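Local coordinates for uncharacterized protein DSY3957 (Desulfitobacterium hafniense, PDB 3HXL) that is probably a structural subunit of the contractile sheath around a phage-type tail, at residues 154-158 with 159-163; 344-347 with 348-352. All coordinates share one frame; numbering follows the deposited sequence.

The two contacts lie in different domains of the chain, in series along the sequence and on opposite sides of its centre. Contact 1, at 154-163, is a tight turn leading into a strand of the beta-sandwich domain that is outermost in its sheet within this chain; its centre is about 32 Å from the centre of the chain. Contact 2, at 344-352, is the first two turns of helix 344-364 in the C-terminal sheath domain, its centre about 17 Å from the chain's. The contact centres are about 49 Å apart and their nearest atoms about 35 Å. Both are local: a side chain closes an Asx turn in contact 1, while backbone i to i+4 bonds bring successive turns together in contact 2.

Contact 1: 154-158 with 159-163; sequences AANDW and VIFSG
Asn156 and Val159 are joined by two hydrogen bonds that close the turn before strand 159-162. In the backbone one, Asn156 N donates to Val159 O at 3.2 Å, nearly in line with the carbonyl. In the other, Val159 N gives its hydrogen to Asn156 OD1 at 2.7 Å, approaching with a 30° tilt from the amide plane. The same oxygen takes Trp158 N at 2.6 Å, this time within that plane, which makes an Asx turn. Asparagine suits the place because its short side chain carries a carbonyl oxygen that reaches forward to the N-H groups two and three residues on: with chi1 at 54°, CG sits between the backbone N and the carbonyl carbon. The other end of the amide, ND2, is held by Asp143 of strand 140-147.

Apolar and aromatic contacts flank this polar centre. Val159 sends CG2 to Asn156 ND2, 3.6 Å away. The Phe161 ring stands almost perpendicular to the Asn156 amide, their planes 88° apart, with CZ 3.9 Å from ND2. Ala154 O comes up at the ring's edge, 3.3 Å from CE2, where the aromatic hydrogens carry a slight positive charge; this oxygen also accepts from Gln145. On the exposed side, Ile160 CD1 presses against Ala155 CB at 3.4 Å, tighter than usual for two carbons, and the small alanine fits there. Branched Val159 and flat Phe161 fill the interior against Val105 and strand 131-137, and the buried Trp158 ring meets Trp44.

Backbone bonds of Ile160 with Thr106 and Ser162 with Thr104 place the strand in its antiparallel sheet. Chemically, one amide accepts two backbone N-H groups through its oxygen and ties its nitrogen to a carboxylate, which probably fixes its flip and stiffens the turn.

Contact 2: 344-347 with 348-352; sequences NRVI and RVLDG
Ile347 O receives Asp351 N at 2.7 Å, the shortest of the i to i+4 backbone bonds here, its N-H...O angle 160°. The step is repeated where Arg348 N donates to Asn344 O at 2.9 Å and Val349 N to Arg345 O at 3.1 Å, as expected of an alpha-helix.

Arg348 turns back along the helix surface toward its start. A bend at chi3 (-84°) lays one face of the guanidinium over the backbone of the preceding turn, with Asn344 O 3.7 Å above its plane and offset toward the rim of the group. Arginine suits this spot because its long, flat end can cover the backbone while NH2 reaches Asp326 in a salt bridge and Glu281 O in a hydrogen bond. Asn344 binds the same Asp326 through ND2, so one carboxylate serves both residues.

One turn on, Asp351 crosses Ile347 obliquely, its OD2 3.2 Å from Ile347 CG2. That oxygen pairs with Arg224, a partner that probably favours the charged form of this buried acid. On another side the branched Val346 and Leu350 lie side by side and point the same way, CG1 and CD1 4.0 Å apart.

Val346 and Leu350 both rest on Ile431 of strand 431-438, while Arg224 belongs to helix 210-227; these residues join the start of helix 344-364 to a strand and a helix.

Contact 1: 154-158 with 159-163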
ATOM      1  N   ALA A 154      10.110 -28.898  19.227  1.00 34.92           N
ATOM      2  CA  ALA A 154      10.541 -28.057  18.116  1.00 30.24           C
ATOM      3  C   ALA A 154       9.617 -26.848  18.059  1.00 27.16           C
ATOM      4  O   ALA A 154       8.414 -26.975  18.264  1.00 27.17           O
ATOM      5  CB  ALA A 154      10.470 -28.837  16.811  1.00 31.17           C
ATOM      6  N   ALA A 155      10.174 -25.674  17.790  1.00 27.86           N
ATOM      7  CA  ALA A 155       9.361 -24.469  17.715  1.00 28.14           C
ATOM      8  C   ALA A 155       8.292 -24.624  16.636  1.00 29.73           C
ATOM      9  O   ALA A 155       8.468 -25.390  15.690  1.00 29.28           O
ATOM     10  CB  ALA A 155      10.240 -23.265  17.409  1.00 26.66           C
ATOM     11  N   ASN A 156       7.175 -23.921  16.794  1.00 30.69           N
ATOM     12  CA  ASN A 156       6.104 -23.970  15.802  1.00 28.88           C
ATOM     13  C   ASN A 156       5.825 -22.551  15.316  1.00 30.09           C
ATOM     14  O   ASN A 156       6.586 -21.634  15.620  1.00 23.20           O
ATOM     15  CB  ASN A 156       4.838 -24.618  16.382  1.00 24.96           C
ATOM     16  CG  ASN A 156       4.364 -23.960  17.663  1.00 24.51           C
ATOM     17  OD1 ASN A 156       4.154 -22.750  17.721  1.00 20.73           O
ATOM     18  ND2 ASN A 156       4.174 -24.770  18.698  1.00 28.95           N
ATOM     19  N   ASP A 157       4.746 -22.357  14.565  1.00 28.01           N
ATOM     20  CA  ASP A 157       4.448 -21.026  14.047  1.00 29.48           C
ATOM     21  C   ASP A 157       3.918 -20.066  15.109  1.00 33.14           C
ATOM     22  O   ASP A 157       3.711 -18.883  14.835  1.00 31.98           O
ATOM     23  CB  ASP A 157       3.445 -21.102  12.890  1.00 33.58           C
ATOM     24  CG  ASP A 157       3.908 -22.009  11.768  1.00 36.35           C
ATOM     25  OD1 ASP A 157       5.119 -22.022  11.456  1.00 39.14           O
ATOM     26  OD2 ASP A 157       3.050 -22.704  11.181  1.00 48.25           O
ATOM     27  N   TRP A 158       3.712 -20.560  16.326  1.00 28.26           N
ATOM     28  CA  TRP A 158       3.180 -19.709  17.387  1.00 22.05           C
ATOM     29  C   TRP A 158       4.086 -19.445  18.578  1.00 27.17           C
ATOM     30  O   TRP A 158       4.069 -18.347  19.135  1.00 22.29           O
ATOM     31  CB  TRP A 158       1.868 -20.286  17.899  1.00 25.01           C
ATOM     32  CG  TRP A 158       0.791 -20.259  16.887  1.00 29.87           C
ATOM     33  CD1 TRP A 158       0.459 -21.248  16.008  1.00 30.97           C
ATOM     34  CD2 TRP A 158      -0.108 -19.177  16.640  1.00 24.45           C
ATOM     35  NE1 TRP A 158      -0.604 -20.850  15.227  1.00 25.10           N
ATOM     36  CE2 TRP A 158      -0.972 -19.583  15.597  1.00 24.82           C
ATOM     37  CE3 TRP A 158      -0.272 -17.906  17.205  1.00 23.00           C
ATOM     38  CZ2 TRP A 158      -1.985 -18.755  15.101  1.00 24.37           C
ATOM     39  CZ3 TRP A 158      -1.280 -17.084  16.712  1.00 21.71           C
ATOM     40  CH2 TRP A 158      -2.125 -17.515  15.671  1.00 23.06           C
ATOM     41  N   VAL A 159       4.860 -20.447  18.984  1.00 23.81           N
ATOM     42  CA  VAL A 159       5.738 -20.279  20.135  1.00 24.20           C
ATOM     43  C   VAL A 159       7.111 -20.921  19.998  1.00 27.02           C
ATOM     44  O   VAL A 159       7.356 -21.744  19.112  1.00 19.96           O
ATOM     45  CB  VAL A 159       5.099 -20.852  21.419  1.00 23.75           C
ATOM     46  CG1 VAL A 159       3.766 -20.176  21.686  1.00 27.18           C
ATOM     47  CG2 VAL A 159       4.922 -22.358  21.288  1.00 18.02           C
ATOM     48  N   ILE A 160       7.997 -20.520  20.904  1.00 17.49           N
ATOM     49  CA  ILE A 160       9.358 -21.028  20.973  1.00 22.18           C
ATOM     50  C   ILE A 160       9.476 -21.705  22.335  1.00 22.83           C
ATOM     51  O   ILE A 160       9.084 -21.132  23.352  1.00 19.89           O
ATOM     52  CB  ILE A 160      10.403 -19.883  20.902  1.00 25.28           C
ATOM     53  CG1 ILE A 160      10.280 -19.131  19.572  1.00 35.99           C
ATOM     54  CG2 ILE A 160      11.803 -20.451  21.074  1.00 26.25           C
ATOM     55  CD1 ILE A 160      10.596 -19.973  18.351  1.00 39.47           C
ATOM     56  N   PHE A 161      10.001 -22.924  22.350  1.00 19.50           N
ATOM     57  CA  PHE A 161      10.161 -23.664  23.597  1.00 22.68           C
ATOM     58  C   PHE A 161      11.569 -23.468  24.143  1.00 24.08           C
ATOM     59  O   PHE A 161      12.543 -23.500  23.392  1.00 21.20           O
ATOM     60  CB  PHE A 161       9.905 -25.152  23.360  1.00 22.46           C
ATOM     61  CG  PHE A 161       8.518 -25.457  22.883  1.00 24.31           C
ATOM     62  CD1 PHE A 161       7.441 -25.407  23.759  1.00 18.16           C
ATOM     63  CD2 PHE A 161       8.285 -25.778  21.550  1.00 25.44           C
ATOM     64  CE1 PHE A 161       6.150 -25.679  23.315  1.00 25.23           C
ATOM     65  CE2 PHE A 161       6.996 -26.050  21.093  1.00 20.68           C
ATOM     66  CZ  PHE A 161       5.928 -26.001  21.975  1.00 19.46           C
ATOM     67  N   SER A 162      11.672 -23.256  25.449  1.00 23.70           N
ATOM     68  CA  SER A 162      12.971 -23.058  26.082  1.00 20.45           C
ATOM     69  C   SER A 162      13.040 -23.794  27.416  1.00 21.26           C
ATOM     70  O   SER A 162      12.014 -24.117  28.016  1.00 19.89           O
ATOM     71  CB  SER A 162      13.236 -21.563  26.302  1.00 19.45           C
ATOM     72  OG  SER A 162      12.242 -20.981  27.126  1.00 24.36           O
ATOM     73  N   GLY A 163      14.260 -24.048  27.875  1.00 26.40           N
ATOM     74  CA  GLY A 163      14.447 -24.750  29.130  1.00 23.04           C
ATOM     75  C   GLY A 163      15.179 -26.055  28.917  1.00 23.07           C
ATOM     76  O   GLY A 163      15.587 -26.376  27.801  1.00 27.81           O
TER

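Contact 2: 344-347 with 348-352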
ATOM      1  N   ASN A 344      -7.264  12.980  -9.615  1.00 10.77           N
ATOM      2  CA  ASN A 344      -6.356  11.852  -9.450  1.00 11.75           C
ATOM      3  C   ASN A 344      -6.091  11.043 -10.713  1.00 17.28           C
ATOM      4  O   ASN A 344      -5.007  10.475 -10.868  1.00 11.30           O
ATOM      5  CB  ASN A 344      -6.830  10.977  -8.294  1.00 11.90           C
ATOM      6  CG  ASN A 344      -6.632  11.668  -6.963  1.00 12.20           C
ATOM      7  OD1 ASN A 344      -5.573  12.260  -6.731  1.00 16.38           O
ATOM      8  ND2 ASN A 344      -7.639  11.613  -6.083  1.00 11.97           N
ATOM      9  N   ARG A 345      -7.057  11.000 -11.627  1.00 15.11           N
ATOM     10  CA  ARG A 345      -6.831  10.275 -12.874  1.00 17.43           C
ATOM     11  C   ARG A 345      -5.778  11.028 -13.690  1.00 16.13           C
ATOM     12  O   ARG A 345      -4.959  10.417 -14.368  1.00 15.00           O
ATOM     13  CB  ARG A 345      -8.120  10.148 -13.697  1.00 14.03           C
ATOM     14  CG  ARG A 345      -7.841   9.644 -15.116  1.00 19.66           C
ATOM     15  CD  ARG A 345      -9.090   9.127 -15.811  1.00 24.38           C
ATOM     16  NE  ARG A 345     -10.181  10.085 -15.777  1.00 28.97           N
ATOM     17  CZ  ARG A 345     -11.372   9.877 -16.328  1.00 43.77           C
ATOM     18  NH1 ARG A 345     -11.621   8.732 -16.964  1.00 26.23           N
ATOM     19  NH2 ARG A 345     -12.316  10.810 -16.232  1.00 22.92           N
ATOM     20  N   VAL A 346      -5.801  12.359 -13.630  1.00 14.53           N
ATOM     21  CA  VAL A 346      -4.807  13.143 -14.361  1.00 15.30           C
ATOM     22  C   VAL A 346      -3.438  12.810 -13.771  1.00 15.23           C
ATOM     23  O   VAL A 346      -2.466  12.590 -14.499  1.00 16.97           O
ATOM     24  CB  VAL A 346      -5.082  14.663 -14.248  1.00 17.34           C
ATOM     25  CG1 VAL A 346      -3.890  15.470 -14.782  1.00 15.20           C
ATOM     26  CG2 VAL A 346      -6.334  15.007 -15.044  1.00 16.61           C
ATOM     27  N   ILE A 347      -3.367  12.757 -12.447  1.00 16.43           N
ATOM     28  CA  ILE A 347      -2.113  12.423 -11.785  1.00 16.17           C
ATOM     29  C   ILE A 347      -1.637  11.021 -12.191  1.00 13.75           C
ATOM     30  O   ILE A 347      -0.440  10.802 -12.394  1.00 13.48           O
ATOM     31  CB  ILE A 347      -2.257  12.503 -10.244  1.00 16.20           C
ATOM     32  CG1 ILE A 347      -2.561  13.945  -9.829  1.00 18.56           C
ATOM     33  CG2 ILE A 347      -0.969  12.034  -9.563  1.00 15.51           C
ATOM     34  CD1 ILE A 347      -1.565  14.974 -10.356  1.00 24.18           C
ATOM     35  N   ARG A 348      -2.561  10.068 -12.310  1.00 15.37           N
ATOM     36  CA  ARG A 348      -2.173   8.719 -12.716  1.00 15.45           C
ATOM     37  C   ARG A 348      -1.566   8.697 -14.114  1.00 14.07           C
ATOM     38  O   ARG A 348      -0.565   8.017 -14.348  1.00 15.69           O
ATOM     39  CB  ARG A 348      -3.364   7.748 -12.672  1.00 17.35           C
ATOM     40  CG  ARG A 348      -3.761   7.285 -11.264  1.00 14.68           C
ATOM     41  CD  ARG A 348      -4.836   6.174 -11.303  1.00 15.21           C
ATOM     42  NE  ARG A 348      -6.215   6.660 -11.415  1.00 13.37           N
ATOM     43  CZ  ARG A 348      -6.891   7.239 -10.423  1.00 18.72           C
ATOM     44  NH1 ARG A 348      -6.316   7.419  -9.238  1.00 14.03           N
ATOM     45  NH2 ARG A 348      -8.151   7.612 -10.604  1.00 10.20           N
ATOM     46  N   VAL A 349      -2.155   9.429 -15.051  1.00 16.70           N
ATOM     47  CA  VAL A 349      -1.597   9.419 -16.397  1.00 15.28           C
ATOM     48  C   VAL A 349      -0.237  10.115 -16.447  1.00 17.03           C
ATOM     49  O   VAL A 349       0.690   9.632 -17.106  1.00 16.93           O
ATOM     50  CB  VAL A 349      -2.560  10.048 -17.427  1.00 24.48           C
ATOM     51  CG1 VAL A 349      -2.965  11.435 -17.004  1.00 33.19           C
ATOM     52  CG2 VAL A 349      -1.888  10.073 -18.797  1.00 29.65           C
ATOM     53  N   LEU A 350      -0.103  11.227 -15.731  1.00 14.09           N
ATOM     54  CA  LEU A 350       1.158  11.954 -15.709  1.00 12.45           C
ATOM     55  C   LEU A 350       2.235  11.187 -14.942  1.00 19.07           C
ATOM     56  O   LEU A 350       3.397  11.155 -15.364  1.00 17.31           O
ATOM     57  CB  LEU A 350       0.962  13.346 -15.106  1.00 17.86           C
ATOM     58  CG  LEU A 350       0.024  14.273 -15.884  1.00 21.16           C
ATOM     59  CD1 LEU A 350       0.084  15.665 -15.274  1.00 18.01           C
ATOM     60  CD2 LEU A 350       0.439  14.333 -17.358  1.00 20.24           C
ATOM     61  N   ASP A 351       1.868  10.571 -13.818  1.00 16.35           N
ATOM     62  CA  ASP A 351       2.842   9.787 -13.059  1.00 18.24           C
ATOM     63  C   ASP A 351       3.254   8.593 -13.920  1.00 16.65           C
ATOM     64  O   ASP A 351       4.401   8.135 -13.872  1.00 17.69           O
ATOM     65  CB  ASP A 351       2.252   9.297 -11.727  1.00 13.62           C
ATOM     66  CG  ASP A 351       2.067  10.420 -10.715  1.00 19.70           C
ATOM     67  OD1 ASP A 351       2.434  11.576 -11.019  1.00 22.57           O
ATOM     68  OD2 ASP A 351       1.550  10.143  -9.606  1.00 20.42           O
ATOM     69  N   GLY A 352       2.312   8.092 -14.716  1.00 17.62           N
ATOM     70  CA  GLY A 352       2.611   6.968 -15.590  1.00 15.75           C
ATOM     71  C   GLY A 352       3.635   7.363 -16.636  1.00 15.83           C
ATOM     72  O   GLY A 352       4.571   6.614 -16.931  1.00 20.14           O
TER